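HTH-type transcriptional regulator AscG (Escherichia coli, PDB 3BRQ) represses the cryptic asc operon as a sequence-specific DNA-binding transcriptional regulator of the LacI family. Local coordinates at residues Q20-V25 with G264-M269; G214-L219 with P242-A247. All blocks are in the same frame, centred on the assembly; numbering follows the deposited sequence.

Interaction 1 of 2, residues Q20-V25 with G264-M269; sequences QTLGLV and GRLIFM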
loop_
_atom_site.group_PDB
_atom_site.type_symbol
_atom_site.label_atom_id
_atom_site.label_comp_id
_atom_site.label_asym_id
_atom_site.label_seq_id
_atom_site.Cartn_x
_atom_site.Cartn_y
_atom_site.Cartn_z
ATOM N N GLN B 20 -0.276 -3.095 -28.873
ATOM C CA GLN B 20 -0.757 -4.224 -28.098
ATOM C C GLN B 20 -0.984 -3.789 -26.665
ATOM O O GLN B 20 -0.218 -2.980 -26.124
ATOM C CB GLN B 20 0.261 -5.345 -28.097
ATOM C CG GLN B 20 0.234 -6.199 -29.325
ATOM C CD GLN B 20 1.247 -7.308 -29.233
ATOM O OE1 GLN B 20 2.209 -7.222 -28.455
ATOM N NE2 GLN B 20 1.039 -8.368 -30.008
ATOM N N THR B 21 -2.040 -4.316 -26.060
ATOM C CA THR B 21 -2.410 -3.885 -24.725
ATOM C C THR B 21 -2.390 -5.099 -23.803
ATOM O O THR B 21 -2.895 -6.154 -24.193
ATOM C CB THR B 21 -3.795 -3.224 -24.787
ATOM O OG1 THR B 21 -3.694 -2.008 -25.544
ATOM C CG2 THR B 21 -4.331 -2.908 -23.406
ATOM N N LEU B 22 -1.793 -4.954 -22.615
ATOM C CA LEU B 22 -1.834 -5.987 -21.579
ATOM C C LEU B 22 -2.882 -5.634 -20.526
ATOM O O LEU B 22 -2.855 -4.559 -19.905
ATOM C CB LEU B 22 -0.481 -6.112 -20.858
ATOM C CG LEU B 22 0.483 -7.238 -21.165
ATOM C CD1 LEU B 22 1.881 -6.883 -20.699
ATOM C CD2 LEU B 22 -0.009 -8.540 -20.442
ATOM N N GLY B 23 -3.804 -6.552 -20.317
ATOM C CA GLY B 23 -4.887 -6.346 -19.364
ATOM C C GLY B 23 -4.610 -6.991 -18.028
ATOM O O GLY B 23 -4.204 -8.186 -17.952
ATOM N N LEU B 24 -4.864 -6.249 -16.953
ATOM C CA LEU B 24 -4.715 -6.782 -15.596
ATOM C C LEU B 24 -6.066 -6.764 -14.890
ATOM O O LEU B 24 -6.777 -5.754 -14.956
ATOM C CB LEU B 24 -3.742 -5.925 -14.783
ATOM C CG LEU B 24 -2.240 -6.146 -14.961
ATOM C CD1 LEU B 24 -1.837 -6.720 -16.318
ATOM C CD2 LEU B 24 -1.468 -4.844 -14.646
ATOM N N VAL B 25 -6.421 -7.870 -14.212
ATOM C CA VAL B 25 -7.688 -7.914 -13.431
ATOM C C VAL B 25 -7.252 -8.211 -11.979
ATOM O O VAL B 25 -6.574 -9.208 -11.746
ATOM C CB VAL B 25 -8.667 -9.061 -13.889
ATOM C CG1 VAL B 25 -9.891 -9.122 -12.935
ATOM C CG2 VAL B 25 -9.194 -8.777 -15.244
ATOM N N GLY B 264 6.410 -10.985 -18.339
ATOM C CA GLY B 264 7.391 -11.323 -19.385
ATOM C C GLY B 264 6.882 -12.468 -20.264
ATOM O O GLY B 264 6.955 -12.389 -21.506
ATOM N N ARG B 265 6.348 -13.510 -19.626
ATOM C CA ARG B 265 5.718 -14.593 -20.373
ATOM C C ARG B 265 4.534 -14.176 -21.228
ATOM O O ARG B 265 4.405 -14.650 -22.353
ATOM C CB ARG B 265 5.334 -15.748 -19.454
ATOM C CG ARG B 265 6.563 -16.483 -18.912
ATOM C CD ARG B 265 6.173 -17.876 -18.469
ATOM N NE ARG B 265 7.085 -18.478 -17.481
ATOM C CZ ARG B 265 6.789 -19.572 -16.756
ATOM N NH1 ARG B 265 5.601 -20.179 -16.898
ATOM N NH2 ARG B 265 7.667 -20.060 -15.870
ATOM N N LEU B 266 3.653 -13.304 -20.721
ATOM C CA LEU B 266 2.497 -12.857 -21.529
ATOM C C LEU B 266 2.962 -12.125 -22.762
ATOM O O LEU B 266 2.438 -12.366 -23.842
ATOM C CB LEU B 266 1.519 -11.982 -20.712
ATOM C CG LEU B 266 0.624 -12.698 -19.697
ATOM C CD1 LEU B 266 -0.095 -11.670 -18.736
ATOM C CD2 LEU B 266 -0.387 -13.616 -20.395
ATOM N N ILE B 267 3.962 -11.240 -22.611
ATOM C CA ILE B 267 4.531 -10.536 -23.751
ATOM C C ILE B 267 5.271 -11.504 -24.683
ATOM O O ILE B 267 5.157 -11.394 -25.898
ATOM C CB ILE B 267 5.491 -9.403 -23.297
ATOM C CG1 ILE B 267 4.693 -8.301 -22.590
ATOM C CG2 ILE B 267 6.286 -8.831 -24.495
ATOM C CD1 ILE B 267 5.594 -7.273 -21.836
ATOM N N PHE B 268 6.013 -12.455 -24.119
ATOM C CA PHE B 268 6.558 -13.565 -24.926
ATOM C C PHE B 268 5.479 -14.182 -25.837
ATOM O O PHE B 268 5.697 -14.309 -27.053
ATOM C CB PHE B 268 7.252 -14.630 -24.037
ATOM C CG PHE B 268 8.022 -15.690 -24.822
ATOM C CD1 PHE B 268 8.762 -15.350 -25.952
ATOM C CD2 PHE B 268 7.964 -17.032 -24.441
ATOM C CE1 PHE B 268 9.470 -16.333 -26.701
ATOM C CE2 PHE B 268 8.664 -18.022 -25.170
ATOM C CZ PHE B 268 9.425 -17.658 -26.299
HETATM N N MSE B 269 4.317 -14.536 -25.273
HETATM C CA MSE B 269 3.207 -15.156 -26.069
HETATM C C MSE B 269 2.768 -14.264 -27.253
HETATM O O MSE B 269 2.613 -14.719 -28.391
HETATM C CB MSE B 269 1.967 -15.426 -25.199
HETATM C CG MSE B 269 2.152 -16.350 -24.035
HETATM SE SE MSE B 269 3.160 -17.893 -24.510
HETATM C CE MSE B 269 4.030 -18.116 -22.757
#

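Interaction 2 of 2, residues G214-L219 with P242-A247; sequences GAMKAL and PYTVPA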
loop_
_atom_site.group_PDB
_atom_site.type_symbol
_atom_site.label_atom_id
_atom_site.label_comp_id
_atom_site.label_asym_id
_atom_site.label_seq_id
_atom_site.Cartn_x
_atom_site.Cartn_y
_atom_site.Cartn_z
ATOM N N GLY B 214 0.439 -4.717 14.989
ATOM C CA GLY B 214 -0.606 -4.490 15.960
ATOM C C GLY B 214 -0.347 -5.346 17.164
ATOM O O GLY B 214 -0.562 -4.922 18.320
ATOM N N ALA B 215 0.054 -6.594 16.900
ATOM C CA ALA B 215 0.228 -7.566 17.957
ATOM C C ALA B 215 1.442 -7.234 18.869
ATOM O O ALA B 215 1.319 -7.213 20.072
ATOM C CB ALA B 215 0.316 -9.046 17.328
HETATM N N MSE B 216 2.588 -6.870 18.291
HETATM C CA MSE B 216 3.673 -6.330 19.093
HETATM C C MSE B 216 3.231 -5.129 19.968
HETATM O O MSE B 216 3.754 -4.931 21.077
HETATM C CB MSE B 216 4.861 -5.920 18.227
HETATM C CG MSE B 216 5.622 -7.084 17.705
HETATM SE SE MSE B 216 7.239 -6.738 16.785
HETATM C CE MSE B 216 6.710 -5.291 15.608
ATOM N N LYS B 217 2.268 -4.347 19.507
ATOM C CA LYS B 217 1.852 -3.156 20.293
ATOM C C LYS B 217 1.069 -3.630 21.521
ATOM O O LYS B 217 1.324 -3.254 22.657
ATOM C CB LYS B 217 1.036 -2.157 19.427
ATOM C CG LYS B 217 0.475 -0.953 20.176
ATOM C CD LYS B 217 1.559 0.085 20.452
ATOM C CE LYS B 217 1.015 1.320 21.148
ATOM N NZ LYS B 217 2.166 2.261 21.463
ATOM N N ALA B 218 0.153 -4.538 21.287
ATOM C CA ALA B 218 -0.714 -4.996 22.372
ATOM C C ALA B 218 0.135 -5.775 23.394
ATOM O O ALA B 218 -0.111 -5.700 24.611
ATOM C CB ALA B 218 -1.860 -5.805 21.807
ATOM N N LEU B 219 1.169 -6.453 22.908
ATOM C CA LEU B 219 2.037 -7.217 23.771
ATOM C C LEU B 219 2.876 -6.266 24.655
ATOM O O LEU B 219 2.978 -6.458 25.870
ATOM C CB LEU B 219 2.938 -8.174 22.945
ATOM C CG LEU B 219 2.328 -9.441 22.326
ATOM C CD1 LEU B 219 3.296 -10.065 21.330
ATOM C CD2 LEU B 219 1.983 -10.443 23.436
ATOM N N PRO B 242 12.088 -3.281 9.078
ATOM C CA PRO B 242 13.329 -3.210 9.826
ATOM C C PRO B 242 13.302 -2.056 10.842
ATOM O O PRO B 242 14.227 -1.917 11.617
ATOM C CB PRO B 242 14.384 -2.981 8.723
ATOM C CG PRO B 242 13.715 -3.316 7.442
ATOM C CD PRO B 242 12.304 -2.854 7.683
ATOM N N TYR B 243 12.210 -1.297 10.893
ATOM C CA TYR B 243 12.201 -0.047 11.678
ATOM C C TYR B 243 11.199 -0.058 12.815
ATOM O O TYR B 243 11.081 0.929 13.549
ATOM C CB TYR B 243 11.981 1.174 10.760
ATOM C CG TYR B 243 13.026 1.213 9.684
ATOM C CD1 TYR B 243 12.751 0.734 8.399
ATOM C CD2 TYR B 243 14.327 1.673 9.964
ATOM C CE1 TYR B 243 13.723 0.751 7.411
ATOM C CE2 TYR B 243 15.297 1.673 8.991
ATOM C CZ TYR B 243 14.993 1.218 7.730
ATOM O OH TYR B 243 15.973 1.176 6.783
ATOM N N THR B 244 10.492 -1.179 12.994
ATOM C CA THR B 244 9.695 -1.337 14.188
ATOM C C THR B 244 10.615 -1.591 15.403
ATOM O O THR B 244 11.811 -1.891 15.269
ATOM C CB THR B 244 8.626 -2.446 14.034
ATOM O OG1 THR B 244 9.278 -3.666 13.739
ATOM C CG2 THR B 244 7.720 -2.123 12.871
ATOM N N VAL B 245 10.043 -1.445 16.591
ATOM C CA VAL B 245 10.782 -1.506 17.832
ATOM C C VAL B 245 10.104 -2.641 18.591
ATOM O O VAL B 245 9.003 -2.435 19.110
ATOM C CB VAL B 245 10.592 -0.183 18.615
ATOM C CG1 VAL B 245 10.976 -0.349 20.063
ATOM C CG2 VAL B 245 11.370 0.995 17.953
ATOM N N PRO B 246 10.672 -3.867 18.567
ATOM C CA PRO B 246 11.881 -4.375 17.893
ATOM C C PRO B 246 11.619 -4.625 16.401
ATOM O O PRO B 246 10.432 -4.788 15.985
ATOM C CB PRO B 246 12.125 -5.712 18.558
ATOM C CG PRO B 246 10.672 -6.178 18.897
ATOM C CD PRO B 246 9.904 -4.950 19.230
ATOM N N ALA B 247 12.705 -4.645 15.616
ATOM C CA ALA B 247 12.653 -4.881 14.203
ATOM C C ALA B 247 11.909 -6.199 13.912
ATOM O O ALA B 247 12.192 -7.240 14.534
ATOM C CB ALA B 247 14.067 -4.948 13.605
#

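Interaction 1 of 2, residues Q20-V25 with G264-M269
L22, on strand 21-27, which lies between strands 53-60 and 80-84 in a parallel sheet, packs against L266 and I267 of helix 255-270, a strand-to-helix layer contact of the α/β subdomain that LacI-type regulators share with periplasmic binding proteins. The two methyl branches of L22 divide the work. CD2 meets L266 CD1 at 3.6 Å and also reaches its CB, the two side chains crossing obliquely. CD1 goes to the neighbouring residue, lying 3.7 Å from I267 CG1 and 3.9 Å from I267 CD1, here at about a right angle. The chi1 of L22, -102°, is turned well away from a staggered setting, and with this twist one branch faces each helix residue. With alanine in place of L22 both branches would be gone, which would probably open a gap between I267 and the sheet and deprive L266 of its partner on strand 21-27.

The strand is flanked on both edges: L22 is hydrogen-bonded through its backbone to Q53 and L55, and G23 to A80. L266 also rests on M82 of strand 80-84. On the other face V25 packs on helix 63-75, while the hydroxyl of T21 is hydrogen-bonded to that of Y72 of the second subunit. The contact itself is purely apolar and its three residues are buried, so shape and exclusion of water, rather than any directed bond, join this helix to the sheet.

Interaction 2 of 2, residues G214-L219 with P242-A247
The puckered pyrrolidine ring of P246 meets the selenomethionine M216 through its CD and CG atoms, which lie 4.0 and 4.1 Å from M216 SE; the two side chains run past each other in opposite directions. The flat group of the loop is the Y243 ring. One of its faces carries P242 CB, 4.0 Å above the plane and displaced toward the rim, a contact made within the loop.

Within residues 214-219, M216 makes the contact. Its CG stands beside the backbone N, chi1 -73°, and the chain extends straight through chi2 before bending at chi3, -46°, which swings the terminal methyl toward T244. That methyl, CE, comes within 3.6 Å of T244 OG1 and also touches T244 CB, the two side chains crossing at about a right angle. SE and CE each lie 3.8 Å from P246 O as well, an approach without a hydrogen bond.

The same carbonyl is taken up inside the loop, where T244 OG1 donates to P246 O over 2.8 Å, tilted 34° from the carbonyl plane. This bond spans the cis peptide between V245 and P246.

The dimer interface lies close by: K217 NZ bonds to T244 O of the second subunit, T244 O receives the equivalent lysine in return, and V245 packs on H220 of that subunit. Within the chain, the loop links strand 231-235 to strand 249-252, and M216 also leans on V232 of the former. Elsewhere on helix 209-221, A215, A218 and L219 pack on helix 184-197.

Overall arrangement
From the N terminus, the chain begins with strand 21-27, second from the edge of one parallel sheet, and does not complete interaction 1 until helix 255-270, more than 230 residues later. That long loop takes in most of both subdomains. Nested inside it, interaction 2 closes a much shorter loop within the other subdomain, from helix 209-221 through strand 231-235 to the loop before strand 249-252. Interaction 1 thus ties a late helix back to the first subdomain, while interaction 2 is local to the second. Their centres are 39 Å apart, on opposite sides of the chain's centre, and their nearest atoms are about 26 Å apart.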